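Xaa-Pro dipeptidase (Mycobacterium tuberculosis, PDB 5E2C) is probably a cytoplasmic metal-dependent exopeptidase of the prolidase family, here represented by its N-terminal creatinase/prolidase domain alone. Local coordinates at residues Y80-A85 / G91-E96. Sequence-based numbering, arbitrary orientation.
Sequences YLAGRA and GKLGFE
Leu93 reaches from strand 92-95 to helix 77-87 and meets two alanines one turn apart, Ala82 and Ala85. Its CD2 methyl does most of the touching. Leu93 CD2 lies 3.9 Å from Ala85 CB. The same CD2 is 4.0 Å from Ala82 CA, and Ala82 CB also touches it. Of the helix segment, CD1 reaches just Ala85, at 4.1 Å from Leu93 CD1 to Ala85 CB. The CA-CB bond of Leu93 points at the helix. CG lies anti to the backbone N and beside the carbonyl carbon (chi1 177°), and from there CD2 turns to the alanines. No hydrogen bond joins the two segments, and all three touching residues are buried.

The contact belongs to the Creatinase/Prolidase N-terminal domain, an alpha/beta fold with a six-stranded mixed sheet. Helix 77-87 is the helix of a beta-alpha-beta crossover from strand 70-73 to the parallel strand 92-95, and passes over strands 40-44 and 19-22 between them. Strand 92-95 lies between the parallel strands 19-22 and 118-121. Backbone hydrogen bonds of Leu93 to Glu118 and Val120 fix the strand that carries it. Ala19, Leu42 and Leu119 also touch the leucine side chain.

The helix has its own ties. Leu81 packs on Leu21 and Leu42. Arg84 NH1 donates a hydrogen bond of 2.8 Å to Tyr80 OH, one turn back.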
ATOM      1  N   TYR A  80      11.250  -6.377  -9.877  1.00 10.35           N
ATOM      2  CA  TYR A  80      11.990  -6.681 -11.084  1.00 10.17           C
ATOM      3  C   TYR A  80      12.013  -5.516 -12.055  1.00  9.45           C
ATOM      4  O   TYR A  80      13.073  -5.142 -12.567  1.00 10.12           O
ATOM      5  CB  TYR A  80      11.404  -7.916 -11.770  1.00 11.15           C
ATOM      6  CG  TYR A  80      12.055  -8.131 -13.098  1.00 12.29           C
ATOM      7  CD1 TYR A  80      13.315  -8.722 -13.176  1.00 13.42           C
ATOM      8  CD2 TYR A  80      11.457  -7.698 -14.267  1.00 12.76           C
ATOM      9  CE1 TYR A  80      13.943  -8.878 -14.384  1.00 15.36           C
ATOM     10  CE2 TYR A  80      12.076  -7.863 -15.487  1.00 15.48           C
ATOM     11  CZ  TYR A  80      13.322  -8.465 -15.534  1.00 16.90           C
ATOM     12  OH  TYR A  80      13.951  -8.639 -16.734  1.00 19.71           O
ATOM     13  N   LEU A  81      10.842  -4.922 -12.299  1.00  8.41           N
ATOM     14  CA  LEU A  81      10.747  -3.812 -13.235  1.00  8.92           C
ATOM     15  C   LEU A  81      11.435  -2.537 -12.757  1.00  9.06           C
ATOM     16  O   LEU A  81      12.058  -1.840 -13.566  1.00  9.50           O
ATOM     17  CB  LEU A  81       9.296  -3.536 -13.629  1.00  9.71           C
ATOM     18  CG  LEU A  81       8.697  -4.656 -14.482  1.00  9.36           C
ATOM     19  CD1 LEU A  81       7.215  -4.384 -14.750  1.00 10.25           C
ATOM     20  CD2 LEU A  81       9.434  -4.856 -15.800  1.00 10.20           C
ATOM     21  N   ALA A  82      11.358  -2.244 -11.466  1.00  8.81           N
ATOM     22  CA  ALA A  82      12.124  -1.128 -10.925  1.00  9.83           C
ATOM     23  C   ALA A  82      13.623  -1.369 -11.163  1.00 10.06           C
ATOM     24  O   ALA A  82      14.340  -0.449 -11.556  1.00 11.25           O
ATOM     25  CB  ALA A  82      11.837  -0.909  -9.460  1.00 10.89           C
ATOM     26  N   GLY A  83      14.086  -2.598 -10.967  1.00 10.24           N
ATOM     27  CA  GLY A  83      15.489  -2.918 -11.222  1.00 11.76           C
ATOM     28  C   GLY A  83      15.870  -2.719 -12.679  1.00 11.39           C
ATOM     29  O   GLY A  83      16.936  -2.171 -12.984  1.00 13.63           O
ATOM     30  N   ARG A  84      14.992  -3.131 -13.588  1.00 12.12           N
ATOM     31  CA  ARG A  84      15.177  -2.881 -15.015  1.00 12.98           C
ATOM     32  C   ARG A  84      15.261  -1.393 -15.322  1.00 12.87           C
ATOM     33  O   ARG A  84      16.109  -0.974 -16.107  1.00 15.48           O
ATOM     34  CB  ARG A  84      14.049  -3.524 -15.833  1.00 15.23           C
ATOM     35  CG  ARG A  84      14.155  -5.034 -15.949  1.00 17.61           C
ATOM     36  CD  ARG A  84      15.185  -5.476 -16.992  1.00 21.99           C
ATOM     37  NE  ARG A  84      14.875  -5.043 -18.360  1.00 22.02           N
ATOM     38  CZ  ARG A  84      14.205  -5.749 -19.281  1.00 20.10           C
ATOM     39  NH1 ARG A  84      13.727  -6.969 -19.014  1.00 19.66           N
ATOM     40  NH2 ARG A  84      14.029  -5.233 -20.493  1.00 21.21           N
ATOM     41  N   ALA A  85      14.400  -0.599 -14.689  1.00 11.96           N
ATOM     42  CA  ALA A  85      14.407   0.848 -14.879  1.00 12.43           C
ATOM     43  C   ALA A  85      15.758   1.430 -14.448  1.00 13.22           C
ATOM     44  O   ALA A  85      16.329   2.256 -15.153  1.00 15.25           O
ATOM     45  CB  ALA A  85      13.264   1.509 -14.112  1.00 12.71           C
ATOM     46  N   GLY A  91      16.083   8.311 -14.728  1.00 18.34           N
ATOM     47  CA  GLY A  91      16.329   9.270 -13.642  1.00 18.33           C
ATOM     48  C   GLY A  91      15.196   9.358 -12.636  1.00 17.86           C
ATOM     49  O   GLY A  91      15.415   9.305 -11.423  1.00 16.83           O
ATOM     50  N   LYS A  92      13.983   9.514 -13.160  1.00 15.95           N
ATOM     51  CA  LYS A  92      12.788   9.594 -12.344  1.00 14.91           C
ATOM     52  C   LYS A  92      11.777   8.535 -12.794  1.00 12.81           C
ATOM     53  O   LYS A  92      11.318   8.541 -13.943  1.00 12.47           O
ATOM     54  CB  LYS A  92      12.201  10.995 -12.402  1.00 17.21           C
ATOM     55  CG  LYS A  92      13.151  12.043 -11.829  1.00 20.82           C
ATOM     56  CD  LYS A  92      12.445  13.371 -11.661  1.00 26.09           C
ATOM     57  CE  LYS A  92      13.357  14.391 -10.986  1.00 31.61           C
ATOM     58  NZ  LYS A  92      12.689  15.722 -10.930  1.00 33.95           N
ATOM     59  N   LEU A  93      11.451   7.632 -11.875  1.00 11.61           N
ATOM     60  CA  LEU A  93      10.538   6.504 -12.142  1.00 10.12           C
ATOM     61  C   LEU A  93       9.254   6.748 -11.358  1.00  9.75           C
ATOM     62  O   LEU A  93       9.267   6.769 -10.118  1.00 10.42           O
ATOM     63  CB  LEU A  93      11.171   5.197 -11.664  1.00 10.69           C
ATOM     64  CG  LEU A  93      10.283   3.945 -11.809  1.00 11.19           C
ATOM     65  CD1 LEU A  93       9.896   3.721 -13.250  1.00 11.10           C
ATOM     66  CD2 LEU A  93      10.975   2.718 -11.250  1.00 13.15           C
ATOM     67  N   GLY A  94       8.153   6.951 -12.071  1.00  8.58           N
ATOM     68  CA  GLY A  94       6.864   7.092 -11.434  1.00  8.79           C
ATOM     69  C   GLY A  94       6.388   5.747 -10.922  1.00  8.62           C
ATOM     70  O   GLY A  94       6.712   4.717 -11.501  1.00  9.53           O
ATOM     71  N   PHE A  95       5.650   5.760  -9.821  1.00  8.86           N
ATOM     72  CA  PHE A  95       4.993   4.543  -9.317  1.00  8.48           C
ATOM     73  C   PHE A  95       3.634   4.907  -8.773  1.00  9.00           C
ATOM     74  O   PHE A  95       3.340   6.081  -8.491  1.00  9.00           O
ATOM     75  CB  PHE A  95       5.845   3.846  -8.250  1.00  8.24           C
ATOM     76  CG  PHE A  95       5.888   4.579  -6.935  1.00  8.09           C
ATOM     77  CD1 PHE A  95       6.819   5.592  -6.723  1.00  9.17           C
ATOM     78  CD2 PHE A  95       5.016   4.255  -5.909  1.00  8.84           C
ATOM     79  CE1 PHE A  95       6.856   6.282  -5.515  1.00  8.78           C
ATOM     80  CE2 PHE A  95       5.061   4.937  -4.701  1.00  8.67           C
ATOM     81  CZ  PHE A  95       5.969   5.954  -4.509  1.00  9.02           C
ATOM     82  N   GLU A  96       2.790   3.893  -8.613  1.00  8.47           N
ATOM     83  CA  GLU A  96       1.420   4.133  -8.199  1.00  9.26           C
ATOM     84  C   GLU A  96       1.278   3.983  -6.687  1.00  8.84           C
ATOM     85  O   GLU A  96       1.064   2.899  -6.143  1.00  8.42           O
ATOM     86  CB  GLU A  96       0.468   3.237  -8.979  1.00  9.96           C
ATOM     87  CG  GLU A  96       0.470   3.562 -10.454  1.00 11.23           C
ATOM     88  CD  GLU A  96      -0.474   2.697 -11.260  1.00 12.23           C
ATOM     89  OE1 GLU A  96      -0.323   1.461 -11.196  1.00 12.77           O
ATOM     90  OE2 GLU A  96      -1.335   3.261 -11.979  1.00 14.32           O
TER